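Local coordinates for protein glycoside Hydrolase (Bacteroides uniformis, PDB 5T99) that probably hydrolyses beta-galactosidic bonds in agarose-derived sugars, acting as a family 2 glycoside hydrolase that binds galacto-isofagomine, at residues 704-709 against 741-746; 714-719 against 814-819; 730-735 against 787-792; 735-740 against 781-786; 751-756 against 805-810. All blocks are in the same frame, centred on the assembly; numbering follows the deposited sequence.

Interaction 1 (704-709 against 741-746)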
# COMPACT_ATOMS: atom_id res chain seq x y z
N THR A 704 -27.50 -14.02 10.19
CA THR A 704 -28.48 -13.68 11.20
C THR A 704 -27.89 -12.56 12.05
O THR A 704 -26.73 -12.66 12.46
CB THR A 704 -28.80 -14.92 12.08
OG1 THR A 704 -29.59 -15.84 11.33
CG2 THR A 704 -29.56 -14.54 13.35
N ILE A 705 -28.68 -11.52 12.30
CA ILE A 705 -28.33 -10.51 13.31
C ILE A 705 -29.38 -10.48 14.43
O ILE A 705 -30.56 -10.72 14.19
CB ILE A 705 -28.13 -9.08 12.72
CG1 ILE A 705 -29.37 -8.61 11.95
CG2 ILE A 705 -26.90 -9.04 11.83
CD1 ILE A 705 -29.32 -7.14 11.58
N ARG A 706 -28.93 -10.16 15.64
CA ARG A 706 -29.77 -10.17 16.82
C ARG A 706 -29.75 -8.83 17.53
O ARG A 706 -28.71 -8.18 17.60
CB ARG A 706 -29.30 -11.28 17.78
CG ARG A 706 -29.55 -12.67 17.22
CD ARG A 706 -29.14 -13.76 18.19
NE ARG A 706 -29.39 -15.10 17.64
CZ ARG A 706 -28.62 -15.73 16.75
NH1 ARG A 706 -27.52 -15.17 16.25
NH2 ARG A 706 -28.96 -16.95 16.34
N THR A 707 -30.92 -8.41 18.03
CA THR A 707 -31.01 -7.32 19.01
C THR A 707 -30.16 -7.73 20.19
O THR A 707 -30.42 -8.75 20.80
CB THR A 707 -32.46 -7.12 19.51
OG1 THR A 707 -33.38 -7.09 18.41
CG2 THR A 707 -32.58 -5.83 20.31
N ALA A 708 -29.11 -6.96 20.49
CA ALA A 708 -28.21 -7.28 21.61
C ALA A 708 -28.65 -6.54 22.87
O ALA A 708 -29.22 -5.47 22.79
CB ALA A 708 -26.78 -6.91 21.26
N GLY A 709 -28.36 -7.14 24.02
CA GLY A 709 -28.63 -6.50 25.32
C GLY A 709 -27.49 -5.61 25.79
O GLY A 709 -26.67 -5.17 24.98
N ASP A 741 -25.21 -13.13 26.13
CA ASP A 741 -25.32 -14.28 25.20
C ASP A 741 -24.28 -14.30 24.07
O ASP A 741 -24.34 -15.18 23.21
CB ASP A 741 -26.72 -14.31 24.58
CG ASP A 741 -27.81 -14.44 25.62
OD1 ASP A 741 -27.63 -15.19 26.61
OD2 ASP A 741 -28.86 -13.79 25.44
N GLY A 742 -23.34 -13.35 24.06
CA GLY A 742 -22.29 -13.30 23.04
C GLY A 742 -22.60 -12.54 21.77
O GLY A 742 -21.79 -12.55 20.84
N ASN A 743 -23.75 -11.86 21.70
CA ASN A 743 -24.08 -10.99 20.57
C ASN A 743 -23.30 -9.70 20.71
O ASN A 743 -23.15 -9.18 21.83
CB ASN A 743 -25.57 -10.65 20.54
CG ASN A 743 -26.45 -11.88 20.57
OD1 ASN A 743 -26.41 -12.70 19.66
ND2 ASN A 743 -27.25 -12.02 21.63
N LEU A 744 -22.84 -9.17 19.58
CA LEU A 744 -22.11 -7.90 19.57
C LEU A 744 -23.05 -6.76 19.92
O LEU A 744 -24.17 -6.70 19.42
CB LEU A 744 -21.51 -7.62 18.18
CG LEU A 744 -20.55 -6.43 18.06
CD1 LEU A 744 -19.19 -6.76 18.63
CD2 LEU A 744 -20.43 -6.00 16.60
N CYS A 745 -22.58 -5.85 20.78
CA CYS A 745 -23.32 -4.64 21.12
C CYS A 745 -23.02 -3.59 20.04
O CYS A 745 -21.95 -2.97 20.06
CB CYS A 745 -22.94 -4.16 22.52
SG CYS A 745 -23.24 -5.40 23.81
N PRO A 746 -23.96 -3.39 19.09
CA PRO A 746 -23.60 -2.64 17.87
C PRO A 746 -23.16 -1.17 18.05
O PRO A 746 -22.53 -0.63 17.13
CB PRO A 746 -24.87 -2.71 17.01
CG PRO A 746 -25.97 -2.94 17.98
CD PRO A 746 -25.38 -3.79 19.06
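Arg-706 and Ala-708 meet Asn-743 and the residues after it where two successive beta domains join: 704-706 ends the edge strand of a four-stranded antiparallel sheet, and 741-746 is a loop of the C-terminal beta domain. The arginine illustrates how a long polar side chain can be used for its carbons. Its CB lies 3.7 Å from Asn-743 OD1, CG passes a little farther off, and CD comes nearest, 3.3 Å from the same oxygen. Because CG is anti to the carbonyl carbon (chi1 -68°) and the chain then runs extended to NE, the aliphatic part crosses the asparagine at about a right angle. NE goes on to a salt bridge with Glu-687, while Thr-704 CG2 lies over one face of the guanidinium, 3.5 Å above its plane. Asn-743 also sets its CB 4.0 Å from Ala-708 CB. An alanine in place of Asn-743 has no amide to lay against the arginine, which would probably open a gap beside CD and leave the chain freer to move. No hydrogen bond joins the two segments directly; Asp-739 mediates by accepting from both Gly-709 N and Asn-743 N. Ala-708 CB presses on the loop backbone, 3.2 Å from Leu-744 O.

Interaction 2 (714-719 against 814-819)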
# COMPACT_ATOMS: atom_id res chain seq x y z
N ILE A 714 -16.05 -9.02 27.18
CA ILE A 714 -15.09 -8.75 26.12
C ILE A 714 -14.68 -10.08 25.48
O ILE A 714 -14.39 -11.04 26.20
CB ILE A 714 -13.82 -8.04 26.67
CG1 ILE A 714 -14.19 -6.83 27.55
CG2 ILE A 714 -12.91 -7.62 25.51
CD1 ILE A 714 -13.03 -6.27 28.35
N LYS A 715 -14.67 -10.14 24.15
CA LYS A 715 -14.11 -11.28 23.42
C LYS A 715 -12.91 -10.79 22.63
O LYS A 715 -12.93 -9.69 22.09
CB LYS A 715 -15.16 -11.92 22.50
CG LYS A 715 -14.96 -13.43 22.31
CD LYS A 715 -15.72 -13.98 21.10
CE LYS A 715 -15.42 -15.45 20.80
NZ LYS A 715 -16.37 -16.40 21.46
N LEU A 716 -11.85 -11.61 22.59
CA LEU A 716 -10.61 -11.28 21.87
C LEU A 716 -10.41 -12.27 20.73
O LEU A 716 -10.44 -13.48 20.97
CB LEU A 716 -9.39 -11.32 22.80
CG LEU A 716 -9.40 -10.36 23.98
CD1 LEU A 716 -8.22 -10.64 24.89
CD2 LEU A 716 -9.38 -8.90 23.53
N ILE A 717 -10.19 -11.77 19.52
CA ILE A 717 -9.98 -12.63 18.34
C ILE A 717 -8.69 -12.23 17.59
O ILE A 717 -8.70 -11.32 16.77
CB ILE A 717 -11.20 -12.63 17.39
CG1 ILE A 717 -12.48 -12.85 18.19
CG2 ILE A 717 -11.04 -13.71 16.31
CD1 ILE A 717 -13.72 -13.02 17.34
N PRO A 718 -7.57 -12.92 17.90
CA PRO A 718 -6.34 -12.71 17.12
C PRO A 718 -6.51 -13.21 15.69
O PRO A 718 -7.10 -14.28 15.48
CB PRO A 718 -5.30 -13.56 17.86
CG PRO A 718 -5.89 -13.84 19.21
CD PRO A 718 -7.36 -13.92 18.96
N ASP A 719 -6.03 -12.44 14.72
CA ASP A 719 -6.03 -12.89 13.33
C ASP A 719 -5.02 -14.03 13.12
O ASP A 719 -5.27 -14.94 12.35
CB ASP A 719 -5.82 -11.74 12.33
CG ASP A 719 -4.45 -11.07 12.43
OD1 ASP A 719 -3.75 -11.19 13.47
OD2 ASP A 719 -4.09 -10.38 11.46
N ALA A 814 -11.18 -10.50 29.48
CA ALA A 814 -10.82 -11.48 28.43
C ALA A 814 -9.32 -11.73 28.37
O ALA A 814 -8.53 -10.81 28.59
CB ALA A 814 -11.32 -10.99 27.09
N LYS A 815 -8.95 -12.97 28.07
CA LYS A 815 -7.54 -13.34 27.90
C LYS A 815 -7.33 -14.12 26.61
O LYS A 815 -8.24 -14.79 26.12
CB LYS A 815 -7.05 -14.19 29.08
CG LYS A 815 -6.96 -13.43 30.40
CD LYS A 815 -6.89 -14.38 31.59
CE LYS A 815 -6.88 -13.63 32.92
NZ LYS A 815 -5.62 -12.89 33.16
N THR A 816 -6.13 -14.01 26.05
CA THR A 816 -5.74 -14.86 24.93
C THR A 816 -4.23 -14.94 24.89
O THR A 816 -3.53 -14.04 25.39
CB THR A 816 -6.32 -14.35 23.57
OG1 THR A 816 -6.17 -15.36 22.57
CG2 THR A 816 -5.64 -13.07 23.12
N THR A 817 -3.73 -16.04 24.33
CA THR A 817 -2.29 -16.25 24.18
C THR A 817 -1.88 -16.23 22.71
O THR A 817 -2.54 -16.83 21.86
CB THR A 817 -1.82 -17.57 24.82
OG1 THR A 817 -2.20 -17.59 26.20
CG2 THR A 817 -0.30 -17.72 24.73
N ILE A 818 -0.78 -15.54 22.43
CA ILE A 818 -0.15 -15.56 21.12
C ILE A 818 1.18 -16.30 21.29
O ILE A 818 1.98 -15.95 22.17
CB ILE A 818 0.09 -14.13 20.56
CG1 ILE A 818 -1.21 -13.32 20.55
CG2 ILE A 818 0.68 -14.20 19.17
CD1 ILE A 818 -2.35 -13.90 19.73
N ASN A 819 1.39 -17.32 20.46
CA ASN A 819 2.63 -18.08 20.46
C ASN A 819 3.63 -17.49 19.47
O ASN A 819 3.28 -17.13 18.36
CB ASN A 819 2.36 -19.56 20.17
CG ASN A 819 1.83 -20.30 21.39
OD1 ASN A 819 2.56 -20.52 22.35
ND2 ASN A 819 0.56 -20.67 21.36
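Leu-716 sets CD1 over one face of the flat peptide that joins Ala-814 to Lys-815, 3.8 Å from Ala-814 C, while the carbonyl oxygen of that peptide bonds to the backbone N of Ala-806. The puckered ring of Pro-718 is the other compact surface: its CB meets Ile-818 CD1 at 3.5 Å, and its CG lies 3.7 Å from Thr-816 OG1. Proline and threonine slide past each other in opposite directions. Ile-818 begins off to one side, but with CG1 anti to the carbonyl carbon (chi1 -54°) and a second bend at chi2 (-59°) its terminal methyl turns in beneath the proline. At the other end, Ala-814 CB fits between two residues, 3.2 Å from Ile-714 O and 3.7 Å from Leu-716 CG. No hydrogen bond crosses this interface, as expected for the facing sheets of a beta sandwich, whose strands meet through side chains. The axes of 714-718 and 814-819 approach to 6.4 Å and run nearly parallel, 17° apart. Strand 713-718 is the outer strand of its sheet, bonded to 730-738; strand 814-821 lies between 722-724 and 800-807 in the opposing sheet, with Leu-716 also touching Ala-806 and Ile-818 reaching Ser-731.

Interaction 3 (730-735 against 787-792)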
# COMPACT_ATOMS: atom_id res chain seq x y z
N LEU A 730 3.40 -8.98 13.80
CA LEU A 730 2.28 -8.49 14.57
C LEU A 730 1.16 -9.51 14.65
O LEU A 730 0.97 -10.27 13.72
CB LEU A 730 1.70 -7.24 13.91
CG LEU A 730 2.63 -6.08 13.55
CD1 LEU A 730 1.94 -5.08 12.64
CD2 LEU A 730 3.13 -5.40 14.81
N SER A 731 0.42 -9.50 15.76
CA SER A 731 -0.91 -10.09 15.78
C SER A 731 -1.91 -8.96 15.92
O SER A 731 -1.74 -8.08 16.75
CB SER A 731 -1.08 -11.10 16.92
OG SER A 731 -2.28 -11.87 16.73
N TYR A 732 -2.93 -8.97 15.07
CA TYR A 732 -4.04 -8.03 15.12
C TYR A 732 -5.23 -8.70 15.83
O TYR A 732 -5.91 -9.56 15.25
CB TYR A 732 -4.46 -7.59 13.71
CG TYR A 732 -3.57 -6.54 13.09
CD1 TYR A 732 -3.96 -5.19 13.04
CD2 TYR A 732 -2.34 -6.88 12.54
CE1 TYR A 732 -3.14 -4.23 12.47
CE2 TYR A 732 -1.52 -5.92 11.96
CZ TYR A 732 -1.92 -4.60 11.92
OH TYR A 732 -1.09 -3.67 11.34
N ILE A 733 -5.47 -8.28 17.07
CA ILE A 733 -6.51 -8.89 17.91
C ILE A 733 -7.76 -8.02 17.91
O ILE A 733 -7.78 -6.96 18.52
CB ILE A 733 -5.97 -9.15 19.34
CG1 ILE A 733 -4.76 -10.09 19.29
CG2 ILE A 733 -7.07 -9.74 20.23
CD1 ILE A 733 -3.87 -10.05 20.52
N THR A 734 -8.79 -8.47 17.21
CA THR A 734 -10.09 -7.82 17.23
C THR A 734 -10.67 -7.88 18.64
O THR A 734 -10.58 -8.92 19.30
CB THR A 734 -11.10 -8.48 16.26
OG1 THR A 734 -10.59 -8.44 14.93
CG2 THR A 734 -12.46 -7.77 16.31
N VAL A 735 -11.25 -6.77 19.09
CA VAL A 735 -11.81 -6.65 20.42
C VAL A 735 -13.29 -6.35 20.28
O VAL A 735 -13.65 -5.31 19.77
CB VAL A 735 -11.13 -5.51 21.23
CG1 VAL A 735 -11.70 -5.45 22.65
CG2 VAL A 735 -9.61 -5.69 21.24
N MET A 787 -16.58 -2.42 18.49
CA MET A 787 -15.27 -3.03 18.32
C MET A 787 -14.12 -2.05 18.41
O MET A 787 -14.26 -0.84 18.19
CB MET A 787 -15.18 -3.76 16.98
CG MET A 787 -15.87 -5.12 16.96
SD MET A 787 -15.69 -6.04 15.41
CE MET A 787 -17.02 -5.35 14.42
N CYS A 788 -12.97 -2.60 18.76
CA CYS A 788 -11.71 -1.92 18.63
C CYS A 788 -10.64 -2.98 18.32
O CYS A 788 -10.98 -4.15 18.07
CB CYS A 788 -11.42 -1.06 19.87
SG CYS A 788 -11.14 -1.93 21.41
N MET A 789 -9.37 -2.59 18.28
CA MET A 789 -8.33 -3.45 17.72
C MET A 789 -7.05 -3.25 18.49
O MET A 789 -6.54 -2.13 18.56
CB MET A 789 -8.12 -3.10 16.24
CG MET A 789 -7.04 -3.90 15.52
SD MET A 789 -7.48 -5.63 15.24
CE MET A 789 -8.86 -5.43 14.11
N LEU A 790 -6.54 -4.35 19.04
CA LEU A 790 -5.28 -4.36 19.76
C LEU A 790 -4.21 -4.92 18.85
O LEU A 790 -4.44 -5.93 18.17
CB LEU A 790 -5.40 -5.24 21.02
CG LEU A 790 -4.11 -5.47 21.80
CD1 LEU A 790 -3.62 -4.17 22.41
CD2 LEU A 790 -4.29 -6.53 22.88
N ILE A 791 -3.03 -4.31 18.85
CA ILE A 791 -1.92 -4.79 18.03
C ILE A 791 -0.74 -5.13 18.93
O ILE A 791 -0.23 -4.27 19.63
CB ILE A 791 -1.51 -3.76 16.94
CG1 ILE A 791 -2.73 -3.37 16.09
CG2 ILE A 791 -0.43 -4.33 16.04
CD1 ILE A 791 -2.52 -2.16 15.19
N VAL A 792 -0.32 -6.39 18.92
CA VAL A 792 0.88 -6.78 19.66
C VAL A 792 1.99 -7.17 18.70
O VAL A 792 1.74 -7.39 17.53
CB VAL A 792 0.61 -7.89 20.71
CG1 VAL A 792 -0.44 -7.42 21.71
CG2 VAL A 792 0.21 -9.23 20.07
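Tyr-732 and Ile-791 lie side by side, pointing the same way, on one face of an antiparallel pair at the centre of a four-stranded sheet. The isoleucine supplies the bump: CD1 comes 3.5 Å from Tyr-732 CE1, and CG2 lies over one face of the ring. Met-789 fills the hollow next to it. Starting anti to the backbone N (chi1 179°), its chain bends twice; SD settles 3.9 Å from Tyr-732 CB and stands at the edge of the ring, 5.5 Å from its centroid, a Met-aromatic contact, and CE reaches 3.6 Å from Thr-734 OG1. Leu-730 CD2 closes the far side of the isoleucine against CG2. An alanine at Ile-791 would probably leave the tyrosine ring without its flanking wall and freer to swing, although Arg-332 also holds it by a cation-pi contact. On the opposite face, Val-735 CB sits 3.6 Å from Cys-788 SG, Ile-733 CD1 bridges Leu-790 and Val-792, and Phe-754 from the facing sheet of the sandwich packs against Val-735, Cys-788 and Leu-790. Six backbone bonds hold the register; Ile-733 N reaches Leu-790 O at 2.8 Å, with an angle of 163° at the hydrogen. The main chain thus satisfies its own polar groups in pairs at Ser-731, Ile-733 and Val-735, which lets mostly apolar side chains be buried on both faces.

Interaction 4 (735-740 against 781-786)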
# COMPACT_ATOMS: atom_id res chain seq x y z
N VAL A 735 -11.25 -6.77 19.09
CA VAL A 735 -11.81 -6.65 20.42
C VAL A 735 -13.29 -6.35 20.28
O VAL A 735 -13.65 -5.31 19.77
CB VAL A 735 -11.13 -5.51 21.23
CG1 VAL A 735 -11.70 -5.45 22.65
CG2 VAL A 735 -9.61 -5.69 21.24
N ARG A 736 -14.13 -7.27 20.75
CA ARG A 736 -15.58 -7.17 20.65
C ARG A 736 -16.20 -6.87 22.01
O ARG A 736 -15.74 -7.41 23.02
CB ARG A 736 -16.16 -8.49 20.11
CG ARG A 736 -15.90 -8.72 18.63
CD ARG A 736 -16.17 -10.16 18.26
NE ARG A 736 -17.54 -10.59 18.56
CZ ARG A 736 -18.62 -10.34 17.81
NH1 ARG A 736 -18.52 -9.63 16.68
NH2 ARG A 736 -19.81 -10.81 18.18
N ILE A 737 -17.21 -6.01 22.03
CA ILE A 737 -18.02 -5.78 23.22
C ILE A 737 -19.30 -6.56 23.01
O ILE A 737 -20.10 -6.22 22.13
CB ILE A 737 -18.31 -4.28 23.47
CG1 ILE A 737 -17.02 -3.45 23.51
CG2 ILE A 737 -19.08 -4.09 24.77
CD1 ILE A 737 -16.02 -3.85 24.58
N GLU A 738 -19.48 -7.61 23.82
CA GLU A 738 -20.63 -8.52 23.69
C GLU A 738 -21.60 -8.43 24.88
O GLU A 738 -21.21 -8.08 26.00
CB GLU A 738 -20.14 -9.96 23.50
CG GLU A 738 -19.66 -10.27 22.09
CD GLU A 738 -18.97 -11.63 21.95
OE1 GLU A 738 -18.86 -12.39 22.94
OE2 GLU A 738 -18.55 -11.94 20.81
N ASP A 739 -22.86 -8.77 24.63
CA ASP A 739 -23.85 -8.94 25.70
C ASP A 739 -23.67 -10.31 26.40
O ASP A 739 -22.71 -11.03 26.10
CB ASP A 739 -25.28 -8.69 25.17
CG ASP A 739 -25.80 -9.79 24.25
OD1 ASP A 739 -25.21 -10.88 24.16
OD2 ASP A 739 -26.85 -9.53 23.63
N ARG A 740 -24.57 -10.64 27.33
CA ARG A 740 -24.48 -11.89 28.12
C ARG A 740 -24.51 -13.18 27.27
O ARG A 740 -23.90 -14.17 27.64
CB ARG A 740 -25.60 -11.94 29.18
CG ARG A 740 -27.01 -12.13 28.60
CD ARG A 740 -28.09 -11.38 29.38
NE ARG A 740 -28.15 -11.76 30.80
CZ ARG A 740 -29.00 -11.25 31.69
NH1 ARG A 740 -29.90 -10.33 31.33
NH2 ARG A 740 -28.97 -11.67 32.96
N ARG A 781 -8.05 1.73 24.77
CA ARG A 781 -8.81 2.18 23.61
C ARG A 781 -10.31 1.93 23.80
O ARG A 781 -10.71 0.90 24.35
CB ARG A 781 -8.33 1.46 22.34
CG ARG A 781 -8.78 2.12 21.05
CD ARG A 781 -7.93 3.33 20.68
NE ARG A 781 -8.57 4.08 19.60
CZ ARG A 781 -7.96 4.93 18.76
NH1 ARG A 781 -6.65 5.19 18.84
NH2 ARG A 781 -8.68 5.53 17.82
N LYS A 782 -11.11 2.89 23.34
CA LYS A 782 -12.56 2.77 23.37
C LYS A 782 -13.03 1.98 22.17
O LYS A 782 -12.47 2.10 21.08
CB LYS A 782 -13.22 4.14 23.32
CG LYS A 782 -12.93 5.02 24.54
CD LYS A 782 -13.46 6.44 24.34
CE LYS A 782 -14.97 6.51 24.53
NZ LYS A 782 -15.59 7.50 23.62
N ALA A 783 -14.06 1.17 22.38
CA ALA A 783 -14.75 0.55 21.27
C ALA A 783 -15.42 1.63 20.44
O ALA A 783 -15.72 2.71 20.95
CB ALA A 783 -15.78 -0.46 21.75
N PHE A 784 -15.58 1.34 19.15
CA PHE A 784 -16.39 2.15 18.24
C PHE A 784 -17.28 1.17 17.51
O PHE A 784 -16.81 0.15 16.99
CB PHE A 784 -15.51 2.94 17.26
CG PHE A 784 -16.29 3.83 16.32
CD1 PHE A 784 -16.90 4.99 16.79
CD2 PHE A 784 -16.43 3.50 14.97
CE1 PHE A 784 -17.63 5.80 15.94
CE2 PHE A 784 -17.16 4.31 14.11
CZ PHE A 784 -17.76 5.46 14.60
N SER A 785 -18.57 1.47 17.48
CA SER A 785 -19.58 0.58 16.90
C SER A 785 -19.37 -0.90 17.24
O SER A 785 -19.42 -1.77 16.37
CB SER A 785 -19.67 0.81 15.38
OG SER A 785 -20.09 2.13 15.11
N GLY A 786 -19.11 -1.16 18.52
CA GLY A 786 -18.96 -2.50 19.07
C GLY A 786 -17.54 -3.04 19.17
O GLY A 786 -17.32 -4.03 19.89
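Ile-737 points its side chain at Ala-783, and CG1, anti to the carbonyl carbon (chi1 -54°), comes to 3.7 Å from the alanine CB. The same CG1 lies 3.7 Å from Gly-786 O, so one methylene rests against both ends of the turn 783-786. Arg-736, the residue before, points the other way. Its guanidinium grips Glu-738 side-on from within the same segment: NE to OE2 is 2.8 Å and NH2 to OE2 is 3.1 Å, both nitrogens on a single oxygen. That oxygen lies almost in the guanidinium plane, whereas the arginine meets the carboxylate on its anti side, 20° out of the carboxylate plane for NE. The pair probably keeps the buried glutamate ionised. In the beta sandwich, 783-786 links strand 780-782 of one sheet to 787-793 of the other. One bond prolongs the antiparallel ladder of 730-738 with 787-793: Ile-737 N donates to Gly-786 O at 2.9 Å, in step with the pair Val-735 and Cys-788, but Ile-737 O is taken by Cys-745 N instead. Gly-786 has a positive phi, at which a CB would jam against the carbonyl O of Ser-785. On the face of Ile-737, Val-752 of the opposing sheet lies against the isoleucine; on the face of Arg-736, Met-787 and Leu-744 flank the arginine's chain.

Interaction 5 (751-756 against 805-810)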
# COMPACT_ATOMS: atom_id res chain seq x y z
N LEU A 751 -14.51 1.87 27.14
CA LEU A 751 -13.06 1.94 27.28
C LEU A 751 -12.49 0.59 27.70
O LEU A 751 -12.84 0.07 28.76
CB LEU A 751 -12.68 2.98 28.32
CG LEU A 751 -11.18 3.20 28.56
CD1 LEU A 751 -10.50 3.68 27.28
CD2 LEU A 751 -10.98 4.19 29.68
N VAL A 752 -11.60 0.04 26.87
CA VAL A 752 -10.94 -1.22 27.17
C VAL A 752 -9.46 -0.96 27.46
O VAL A 752 -8.84 -0.15 26.79
CB VAL A 752 -11.11 -2.21 25.99
CG1 VAL A 752 -10.46 -3.55 26.30
CG2 VAL A 752 -12.59 -2.36 25.66
N GLU A 753 -8.93 -1.62 28.47
CA GLU A 753 -7.52 -1.48 28.86
C GLU A 753 -6.80 -2.78 28.57
O GLU A 753 -7.40 -3.85 28.64
CB GLU A 753 -7.39 -1.11 30.34
CG GLU A 753 -8.28 0.06 30.76
CD GLU A 753 -7.65 1.05 31.73
OE1 GLU A 753 -8.40 1.91 32.24
OE2 GLU A 753 -6.44 0.99 31.98
N PHE A 754 -5.53 -2.69 28.21
CA PHE A 754 -4.80 -3.85 27.72
C PHE A 754 -3.49 -4.03 28.45
O PHE A 754 -2.78 -3.07 28.76
CB PHE A 754 -4.55 -3.73 26.22
CG PHE A 754 -5.81 -3.55 25.40
CD1 PHE A 754 -6.61 -4.64 25.07
CD2 PHE A 754 -6.18 -2.29 24.95
CE1 PHE A 754 -7.75 -4.48 24.31
CE2 PHE A 754 -7.33 -2.12 24.20
CZ PHE A 754 -8.11 -3.22 23.88
N SER A 755 -3.18 -5.28 28.71
CA SER A 755 -1.96 -5.66 29.38
C SER A 755 -1.38 -6.82 28.55
O SER A 755 -2.12 -7.73 28.15
CB SER A 755 -2.27 -6.04 30.84
OG SER A 755 -1.24 -6.81 31.44
N VAL A 756 -0.08 -6.75 28.28
CA VAL A 756 0.61 -7.74 27.47
C VAL A 756 1.87 -8.19 28.21
O VAL A 756 2.71 -7.37 28.55
CB VAL A 756 0.98 -7.15 26.09
CG1 VAL A 756 1.71 -8.18 25.23
CG2 VAL A 756 -0.28 -6.64 25.40
N THR A 805 -4.24 -9.59 28.28
CA THR A 805 -5.39 -9.41 29.17
C THR A 805 -6.10 -8.11 28.79
O THR A 805 -5.47 -7.06 28.70
CB THR A 805 -4.94 -9.38 30.64
OG1 THR A 805 -4.37 -10.65 30.98
CG2 THR A 805 -6.10 -9.09 31.58
N ALA A 806 -7.40 -8.21 28.54
CA ALA A 806 -8.23 -7.05 28.20
C ALA A 806 -9.33 -6.89 29.24
O ALA A 806 -10.12 -7.82 29.47
CB ALA A 806 -8.84 -7.21 26.81
N THR A 807 -9.36 -5.71 29.87
CA THR A 807 -10.29 -5.39 30.95
C THR A 807 -11.06 -4.13 30.58
O THR A 807 -10.62 -3.35 29.74
CB THR A 807 -9.55 -5.11 32.27
OG1 THR A 807 -8.72 -3.96 32.13
CG2 THR A 807 -8.67 -6.29 32.65
N SER A 808 -12.20 -3.96 31.22
CA SER A 808 -13.08 -2.81 31.00
C SER A 808 -14.04 -2.73 32.19
O SER A 808 -14.58 -3.75 32.62
CB SER A 808 -13.84 -2.97 29.68
OG SER A 808 -14.60 -1.82 29.35
N LYS A 809 -14.25 -1.53 32.72
CA LYS A 809 -15.09 -1.35 33.91
C LYS A 809 -16.50 -1.93 33.73
O LYS A 809 -17.25 -1.52 32.86
CB LYS A 809 -15.14 0.13 34.34
CG LYS A 809 -13.86 0.56 35.06
CD LYS A 809 -13.66 2.08 35.10
CE LYS A 809 -12.34 2.44 35.77
NZ LYS A 809 -11.87 3.81 35.41
N GLY A 810 -16.81 -2.93 34.56
CA GLY A 810 -18.12 -3.58 34.57
C GLY A 810 -18.35 -4.74 33.60
O GLY A 810 -19.46 -5.24 33.54
O HOH W 1 -12.45 0.76 31.78
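With chi1 at -174°, Ser-808 carries OG anti to its own N, and this brings the hydroxyl to Leu-751 O at 2.6 Å, the donor standing 46° out of the carbonyl plane. Phe-754 is turned differently, CG beside the backbone N and anti to the carbonyl carbon, and its CD1 comes obliquely to 3.8 Å from Ala-806 CB. Val-752 CG1 flanks the same methyl at 4.0 Å. These groups hang from an antiparallel pair within the second sheet of the beta sandwich, where Glu-753 pairs with Thr-807 and Ser-755 with Thr-805, each through two backbone bonds. Glu-753 N to Thr-807 O is the straightest, 2.7 Å long with an angle of 174° at the hydrogen. The next such pair would be Leu-751 with Lys-809, but there the strands part: a water donates to Leu-751 O at 3.1 Å and accepts from Lys-809 N, so the carbonyl is gripped by the serine hydroxyl and the water together. Glu-753 and Thr-807 share the face turned from the sandwich interior, Glu-753 CB lying 3.6 Å from Thr-807 OG1; Lys-809 NZ, 5.1 Å from Glu-753 OE1 and not in contact with it, may exert a weak pull. Inward, Ser-808 touches Ile-714 of the facing sheet.

How the interactions relate
Followed from the N terminus, the chain first leaves the preceding beta domain, and interaction 1 closes a short loop that ties strand 699-706 to the turn after 730-738. Interaction 2 opens inside that loop and crosses it, closing only near the C terminus; interactions 3, 4 and 5 all nest within the loop of interaction 2. Interaction 4 nests in turn inside interaction 3, sharing Val-735, and both cross interaction 1. Interaction 5 follows interaction 1 in series but crosses 3 and 4. Interaction 3 bonds strands in one sheet and interaction 5 in the other, interaction 2 presses the two sheets together, interaction 4 ends the 730-738 ladder, and Asp-739 carries the connection on to interaction 1.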